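PDB 1VHO: endoglucanase from Thermotoga maritima, which probably acts as a metal-dependent aminopeptidase of the M42 family, a type of enzyme that uses two divalent metal ions per subunit. Local coordinates for residues A[237-249]-A[313-325]. Residues are numbered along the deposited sequence; the frame is centred on the assembly and turned at random.
Sequences SDHIELGKGPVIG and EMVDPRDVEELAR. With SO4 (sulfate ion), chain D.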
ATOM      1  N   SER A 237      22.366  11.152   5.298  1.00 31.49           N
ATOM      2  CA  SER A 237      21.654  12.307   5.872  1.00 33.83           C
ATOM      3  C   SER A 237      20.215  12.364   5.346  1.00 33.05           C
ATOM      4  O   SER A 237      20.004  12.077   4.174  1.00 31.94           O
ATOM      5  CB  SER A 237      22.486  13.517   5.437  1.00 35.11           C
ATOM      6  OG  SER A 237      21.915  14.752   5.680  1.00 39.05           O
ATOM      7  N   ASP A 238      19.219  12.583   6.165  1.00 33.24           N
ATOM      8  CA  ASP A 238      17.815  12.679   5.775  1.00 32.98           C
ATOM      9  C   ASP A 238      17.648  13.874   4.827  1.00 30.10           C
ATOM     10  O   ASP A 238      18.087  14.982   5.159  1.00 29.78           O
ATOM     11  CB  ASP A 238      16.913  12.866   6.978  1.00 40.80           C
ATOM     12  CG  ASP A 238      16.533  11.642   7.771  1.00 46.60           C
ATOM     13  OD1 ASP A 238      17.101  10.543   7.603  1.00 49.24           O
ATOM     14  OD2 ASP A 238      15.592  11.746   8.605  1.00 47.09           O
ATOM     15  N   HIS A 239      17.019  13.695   3.668  1.00 25.80           N
ATOM     16  CA  HIS A 239      16.840  14.793   2.745  1.00 24.23           C
ATOM     17  C   HIS A 239      15.526  14.694   1.960  1.00 24.23           C
ATOM     18  O   HIS A 239      15.142  15.630   1.250  1.00 24.67           O
ATOM     19  CB  HIS A 239      18.039  14.858   1.782  1.00 28.16           C
ATOM     20  CG  HIS A 239      18.187  13.625   0.936  1.00 28.10           C
ATOM     21  ND1 HIS A 239      18.760  12.459   1.356  1.00 32.68           N
ATOM     22  CD2 HIS A 239      17.734  13.395  -0.319  1.00 29.48           C
ATOM     23  CE1 HIS A 239      18.655  11.540   0.397  1.00 30.89           C
ATOM     24  NE2 HIS A 239      18.061  12.090  -0.631  1.00 30.27           N
ATOM     25  N   ILE A 240      14.792  13.610   2.105  1.00 20.38           N
ATOM     26  CA  ILE A 240      13.530  13.486   1.353  1.00 21.75           C
ATOM     27  C   ILE A 240      12.467  14.406   1.882  1.00 20.04           C
ATOM     28  O   ILE A 240      12.254  14.527   3.100  1.00 18.96           O
ATOM     29  CB  ILE A 240      13.041  12.014   1.382  1.00 23.49           C
ATOM     30  CG1 ILE A 240      14.089  11.088   0.743  1.00 24.56           C
ATOM     31  CG2 ILE A 240      11.691  11.893   0.677  1.00 21.08           C
ATOM     32  CD1 ILE A 240      14.415  11.381  -0.694  1.00 27.39           C
ATOM     33  N   GLU A 241      11.710  15.049   0.981  1.00 18.25           N
ATOM     34  CA  GLU A 241      10.632  15.937   1.355  1.00 22.11           C
ATOM     35  C   GLU A 241       9.346  15.609   0.558  1.00 21.23           C
ATOM     36  O   GLU A 241       9.452  15.239  -0.617  1.00 20.22           O
ATOM     37  CB  GLU A 241      10.943  17.408   1.021  1.00 24.85           C
ATOM     38  CG  GLU A 241      12.193  17.987   1.673  1.00 31.80           C
ATOM     39  CD  GLU A 241      12.356  19.456   1.329  1.00 38.52           C
ATOM     40  OE1 GLU A 241      11.398  20.247   1.464  1.00 41.92           O
ATOM     41  OE2 GLU A 241      13.446  19.852   0.863  1.00 46.54           O
ATOM     42  N   LEU A 242       8.207  15.771   1.224  1.00 21.08           N
ATOM     43  CA  LEU A 242       6.941  15.566   0.496  1.00 19.37           C
ATOM     44  C   LEU A 242       6.860  16.672  -0.572  1.00 19.47           C
ATOM     45  O   LEU A 242       7.199  17.821  -0.249  1.00 16.92           O
ATOM     46  CB  LEU A 242       5.754  15.824   1.437  1.00 18.22           C
ATOM     47  CG  LEU A 242       5.638  14.887   2.653  1.00 24.69           C
ATOM     48  CD1 LEU A 242       4.213  14.906   3.237  1.00 23.92           C
ATOM     49  CD2 LEU A 242       5.977  13.467   2.258  1.00 20.27           C
ATOM     50  N   GLY A 243       6.354  16.375  -1.759  1.00 19.97           N
ATOM     51  CA  GLY A 243       6.232  17.402  -2.772  1.00 20.29           C
ATOM     52  C   GLY A 243       7.445  17.595  -3.661  1.00 21.71           C
ATOM     53  O   GLY A 243       7.287  18.332  -4.674  1.00 19.73           O
ATOM     54  N   LYS A 244       8.596  16.983  -3.376  1.00 17.65           N
ATOM     55  CA  LYS A 244       9.750  17.155  -4.259  1.00 20.20           C
ATOM     56  C   LYS A 244       9.863  16.015  -5.261  1.00 18.94           C
ATOM     57  O   LYS A 244      10.903  15.871  -5.937  1.00 18.91           O
ATOM     58  CB  LYS A 244      11.084  17.310  -3.524  1.00 21.95           C
ATOM     59  CG  LYS A 244      11.205  18.528  -2.652  1.00 29.75           C
ATOM     60  CD  LYS A 244      11.345  19.832  -3.365  1.00 40.09           C
ATOM     61  CE  LYS A 244      11.866  20.919  -2.407  1.00 44.60           C
ATOM     62  NZ  LYS A 244      12.977  20.385  -1.555  1.00 48.65           N
ATOM     63  N   GLY A 245       8.824  15.159  -5.361  1.00 17.15           N
ATOM     64  CA  GLY A 245       8.823  14.086  -6.351  1.00 16.27           C
ATOM     65  C   GLY A 245       9.072  12.680  -5.862  1.00 17.80           C
ATOM     66  O   GLY A 245       9.513  12.407  -4.720  1.00 17.77           O
ATOM     67  N   PRO A 246       8.816  11.697  -6.736  1.00 17.95           N
ATOM     68  CA  PRO A 246       9.029  10.305  -6.462  1.00 17.32           C
ATOM     69  C   PRO A 246      10.536  10.059  -6.270  1.00 17.22           C
ATOM     70  O   PRO A 246      11.379  10.837  -6.760  1.00 15.79           O
ATOM     71  CB  PRO A 246       8.468   9.541  -7.630  1.00 19.49           C
ATOM     72  CG  PRO A 246       8.398  10.527  -8.746  1.00 19.00           C
ATOM     73  CD  PRO A 246       8.280  11.894  -8.123  1.00 18.60           C
ATOM     74  N   VAL A 247      10.799   9.054  -5.466  1.00 15.88           N
ATOM     75  CA  VAL A 247      12.165   8.748  -5.054  1.00 17.09           C
ATOM     76  C   VAL A 247      12.725   7.513  -5.726  1.00 16.49           C
ATOM     77  O   VAL A 247      12.263   6.370  -5.582  1.00 16.36           O
ATOM     78  CB  VAL A 247      12.209   8.522  -3.523  1.00 16.39           C
ATOM     79  CG1 VAL A 247      13.674   8.392  -3.065  1.00 15.97           C
ATOM     80  CG2 VAL A 247      11.508   9.649  -2.770  1.00 15.43           C
ATOM     81  N   ILE A 248      13.773   7.762  -6.543  1.00 14.79           N
ATOM     82  CA  ILE A 248      14.384   6.664  -7.269  1.00 15.08           C
ATOM     83  C   ILE A 248      15.307   5.869  -6.348  1.00 17.34           C
ATOM     84  O   ILE A 248      16.224   6.507  -5.797  1.00 17.20           O
ATOM     85  CB  ILE A 248      15.289   7.262  -8.413  1.00 19.04           C
ATOM     86  CG1 ILE A 248      14.404   8.084  -9.364  1.00 21.40           C
ATOM     87  CG2 ILE A 248      16.020   6.127  -9.103  1.00 21.84           C
ATOM     88  CD1 ILE A 248      13.252   7.242  -9.936  1.00 21.42           C
ATOM     89  N   GLY A 249      15.093   4.586  -6.208  1.00 15.74           N
ATOM     90  CA  GLY A 249      15.955   3.703  -5.418  1.00 17.20           C
ATOM     91  C   GLY A 249      17.221   3.421  -6.242  1.00 19.22           C
ATOM     92  O   GLY A 249      17.175   3.092  -7.431  1.00 17.95           O
ATOM     93  N   GLU A 313      -0.483   8.658   8.535  1.00 18.97           N
ATOM     94  CA  GLU A 313       0.583   8.791   7.534  1.00 18.13           C
ATOM     95  C   GLU A 313       0.208   9.980   6.648  1.00 17.00           C
ATOM     96  O   GLU A 313      -0.972  10.158   6.408  1.00 15.52           O
ATOM     97  CB  GLU A 313       0.678   7.532   6.651  1.00 17.44           C
ATOM     98  CG  GLU A 313       1.178   6.365   7.574  1.00 17.82           C
ATOM     99  CD  GLU A 313       1.250   5.052   6.817  1.00 17.77           C
ATOM    100  OE1 GLU A 313       0.483   4.857   5.871  1.00 17.87           O
ATOM    101  OE2 GLU A 313       2.074   4.183   7.218  1.00 18.34           O
HETATM  102  N   MSE A 314       1.188  10.634   6.054  1.00 14.94           N
HETATM  103  CA  MSE A 314       0.879  11.796   5.218  1.00 15.20           C
HETATM  104  C   MSE A 314       1.616  11.729   3.892  1.00 14.99           C
HETATM  105  O   MSE A 314       2.806  11.380   3.870  1.00 17.24           O
HETATM  106  CB  MSE A 314       1.380  13.062   5.985  1.00 16.19           C
HETATM  107  CG  MSE A 314       1.154  14.332   5.128  1.00 22.48           C
HETATM  108 SE   MSE A 314       1.921  15.854   6.048  1.00 42.27          SE
HETATM  109  CE  MSE A 314       0.634  16.084   7.441  1.00 29.87           C
ATOM    110  N   VAL A 315       0.904  11.920   2.794  1.00 14.41           N
ATOM    111  CA  VAL A 315       1.548  11.908   1.472  1.00 14.69           C
ATOM    112  C   VAL A 315       1.090  13.186   0.725  1.00 15.76           C
ATOM    113  O   VAL A 315       0.053  13.795   1.069  1.00 17.09           O
ATOM    114  CB  VAL A 315       1.164  10.712   0.600  1.00 19.89           C
ATOM    115  CG1 VAL A 315       1.665   9.399   1.245  1.00 23.82           C
ATOM    116  CG2 VAL A 315      -0.351  10.652   0.389  1.00 18.86           C
ATOM    117  N   ASP A 316       1.877  13.541  -0.290  1.00 14.79           N
ATOM    118  CA  ASP A 316       1.513  14.674  -1.143  1.00 15.20           C
ATOM    119  C   ASP A 316       0.925  14.119  -2.419  1.00 14.82           C
ATOM    120  O   ASP A 316       1.623  13.441  -3.194  1.00 16.79           O
ATOM    121  CB  ASP A 316       2.831  15.452  -1.478  1.00 17.74           C
ATOM    122  CG  ASP A 316       2.513  16.783  -2.136  1.00 20.39           C
ATOM    123  OD1 ASP A 316       1.624  16.796  -3.018  1.00 17.37           O
ATOM    124  OD2 ASP A 316       3.085  17.820  -1.728  1.00 21.05           O
ATOM    125  N   PRO A 317      -0.340  14.365  -2.766  1.00 16.47           N
ATOM    126  CA  PRO A 317      -0.953  13.866  -3.971  1.00 16.30           C
ATOM    127  C   PRO A 317      -0.224  14.249  -5.236  1.00 18.09           C
ATOM    128  O   PRO A 317      -0.320  13.510  -6.230  1.00 16.00           O
ATOM    129  CB  PRO A 317      -2.392  14.377  -3.948  1.00 18.93           C
ATOM    130  CG  PRO A 317      -2.613  14.897  -2.579  1.00 19.50           C
ATOM    131  CD  PRO A 317      -1.274  15.191  -1.939  1.00 17.45           C
ATOM    132  N   ARG A 318       0.552  15.365  -5.218  1.00 17.02           N
ATOM    133  CA  ARG A 318       1.306  15.698  -6.431  1.00 18.36           C
ATOM    134  C   ARG A 318       2.421  14.701  -6.686  1.00 16.70           C
ATOM    135  O   ARG A 318       2.771  14.479  -7.866  1.00 16.09           O
ATOM    136  CB  ARG A 318       1.901  17.109  -6.352  1.00 23.15           C
ATOM    137  CG  ARG A 318       0.875  18.227  -6.194  1.00 31.17           C
ATOM    138  CD  ARG A 318       1.632  19.528  -5.893  1.00 36.85           C
ATOM    139  NE  ARG A 318       2.256  19.412  -4.557  1.00 40.78           N
ATOM    140  CZ  ARG A 318       3.079  20.307  -4.050  1.00 40.44           C
ATOM    141  NH1 ARG A 318       3.389  21.400  -4.773  1.00 44.19           N
ATOM    142  NH2 ARG A 318       3.601  20.156  -2.866  1.00 41.37           N
ATOM    143  N   ASP A 319       3.074  14.140  -5.644  1.00 15.64           N
ATOM    144  CA  ASP A 319       4.109  13.152  -5.871  1.00 15.15           C
ATOM    145  C   ASP A 319       3.486  11.908  -6.510  1.00 15.92           C
ATOM    146  O   ASP A 319       4.088  11.188  -7.330  1.00 13.87           O
ATOM    147  CB  ASP A 319       4.782  12.708  -4.536  1.00 13.30           C
ATOM    148  CG  ASP A 319       5.651  13.808  -3.947  1.00 18.19           C
ATOM    149  OD1 ASP A 319       6.188  14.685  -4.704  1.00 16.80           O
ATOM    150  OD2 ASP A 319       5.795  13.807  -2.711  1.00 17.90           O
ATOM    151  N   VAL A 320       2.261  11.583  -6.016  1.00 14.15           N
ATOM    152  CA  VAL A 320       1.541  10.435  -6.558  1.00 15.15           C
ATOM    153  C   VAL A 320       1.239  10.612  -8.032  1.00 16.90           C
ATOM    154  O   VAL A 320       1.418   9.706  -8.869  1.00 13.85           O
ATOM    155  CB  VAL A 320       0.259  10.180  -5.713  1.00 16.69           C
ATOM    156  CG1 VAL A 320      -0.674   9.186  -6.408  1.00 14.27           C
ATOM    157  CG2 VAL A 320       0.706   9.584  -4.367  1.00 15.57           C
ATOM    158  N   GLU A 321       0.675  11.783  -8.389  1.00 17.64           N
ATOM    159  CA  GLU A 321       0.356  12.028  -9.794  1.00 19.97           C
ATOM    160  C   GLU A 321       1.591  12.095 -10.674  1.00 19.37           C
ATOM    161  O   GLU A 321       1.555  11.602 -11.792  1.00 19.91           O
ATOM    162  CB  GLU A 321      -0.351  13.391  -9.955  1.00 27.05           C
ATOM    163  CG  GLU A 321      -1.512  13.590  -9.035  1.00 36.00           C
ATOM    164  CD  GLU A 321      -2.316  14.849  -9.384  1.00 37.59           C
ATOM    165  OE1 GLU A 321      -1.733  15.950  -9.320  1.00 39.83           O
ATOM    166  OE2 GLU A 321      -3.490  14.642  -9.708  1.00 34.96           O
ATOM    167  N   GLU A 322       2.652  12.797 -10.207  1.00 16.63           N
ATOM    168  CA  GLU A 322       3.870  12.871 -11.021  1.00 17.31           C
ATOM    169  C   GLU A 322       4.493  11.510 -11.219  1.00 16.24           C
ATOM    170  O   GLU A 322       4.988  11.220 -12.303  1.00 13.96           O
ATOM    171  CB  GLU A 322       4.894  13.877 -10.460  1.00 19.14           C
ATOM    172  CG  GLU A 322       4.399  15.327 -10.645  1.00 20.90           C
ATOM    173  CD  GLU A 322       4.438  15.750 -12.112  1.00 25.03           C
ATOM    174  OE1 GLU A 322       3.428  15.598 -12.825  1.00 25.07           O
ATOM    175  OE2 GLU A 322       5.487  16.182 -12.617  1.00 26.14           O
ATOM    176  N   LEU A 323       4.455  10.618 -10.205  1.00 15.47           N
ATOM    177  CA  LEU A 323       4.977   9.268 -10.429  1.00 14.23           C
ATOM    178  C   LEU A 323       4.156   8.577 -11.504  1.00 16.54           C
ATOM    179  O   LEU A 323       4.664   7.844 -12.381  1.00 14.42           O
ATOM    180  CB  LEU A 323       5.028   8.473  -9.106  1.00 14.30           C
ATOM    181  CG  LEU A 323       5.556   7.041  -9.242  1.00 17.58           C
ATOM    182  CD1 LEU A 323       6.828   7.004 -10.117  1.00 18.94           C
ATOM    183  CD2 LEU A 323       5.863   6.377  -7.906  1.00 16.01           C
ATOM    184  N   ALA A 324       2.795   8.667 -11.388  1.00 16.35           N
ATOM    185  CA  ALA A 324       1.990   7.991 -12.414  1.00 17.12           C
ATOM    186  C   ALA A 324       2.263   8.595 -13.819  1.00 15.49           C
ATOM    187  O   ALA A 324       2.283   7.860 -14.793  1.00 14.71           O
ATOM    188  CB  ALA A 324       0.509   8.212 -12.069  1.00 16.73           C
ATOM    189  N   ARG A 325       2.453   9.903 -13.887  1.00 17.34           N
ATOM    190  CA  ARG A 325       2.761  10.546 -15.180  1.00 18.97           C
ATOM    191  C   ARG A 325       4.050   9.971 -15.727  1.00 17.98           C
ATOM    192  O   ARG A 325       4.161   9.584 -16.898  1.00 16.82           O
ATOM    193  CB  ARG A 325       2.857  12.093 -15.003  1.00 19.28           C
ATOM    194  CG  ARG A 325       3.058  12.830 -16.346  1.00 21.46           C
ATOM    195  CD  ARG A 325       2.796  14.322 -16.198  1.00 24.44           C
ATOM    196  NE  ARG A 325       3.877  15.067 -15.536  1.00 22.32           N
ATOM    197  CZ  ARG A 325       4.937  15.556 -16.180  1.00 24.53           C
ATOM    198  NH1 ARG A 325       5.104  15.400 -17.507  1.00 19.12           N
ATOM    199  NH2 ARG A 325       5.861  16.213 -15.497  1.00 19.57           N
TER
HETATM  200  S   SO4 D 352       3.974  15.564 -20.728  1.00 59.25           S
HETATM  201  O1  SO4 D 352       3.453  16.968 -20.487  1.00 60.63           O
HETATM  202  O2  SO4 D 352       5.466  15.681 -20.778  1.00 58.66           O
HETATM  203  O3  SO4 D 352       3.499  14.677 -19.630  1.00 57.61           O
HETATM  204  O4  SO4 D 352       3.451  15.091 -22.051  1.00 59.72           O
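The Asp-319 carboxylate and the Arg-318 guanidinium both meet the turn at Gly-243. Asp-319 OD2 is met on its syn side by Gly-243 N, at 2.8 Å and nearly straight (164°). Its OD1 takes Gly-245 N from above the carboxylate plane, also at 2.8 Å but more bent (137°). Gly-243 O lies over one face of the Arg-318 guanidinium. At the edge of that group, in the guanidinium plane, lies the Asp-316 carboxylate, gripped side-on by NE and NH2. NH2 of Arg-318 reaches Asp-316 OD2 at 2.6 Å, and NE bonds to OD1. OD1 also accepts Arg-318 N, a capping bond, with Asp-316 at the N-cap position of helix 317-333. With CG anti to its backbone N (chi1 -169°), Asp-316 brings OD2 to 3.3 Å from Gly-243 CA.

Apolar contacts flank the Asp-319 bonds. Leu-242 crosses selenomethionine Met-314 at about a right angle, CD1 to CG 3.6 Å. Pro-246 lies against Leu-323, CB to CB 3.9 Å, and Leu-323 also packs on strand 297-304. Glu-241 to Lys-244 form a type II turn, with Gly-243 at positive phi.

One buried carboxylate thus binds two backbone N-H groups of the loop leading into strand 247-249 of the mixed eight-stranded sheet. This ties that loop to the first turn of the C-terminal helix. The N-terminal end of the helix would probably help stabilise the negative charges of Asp-316 and Asp-319.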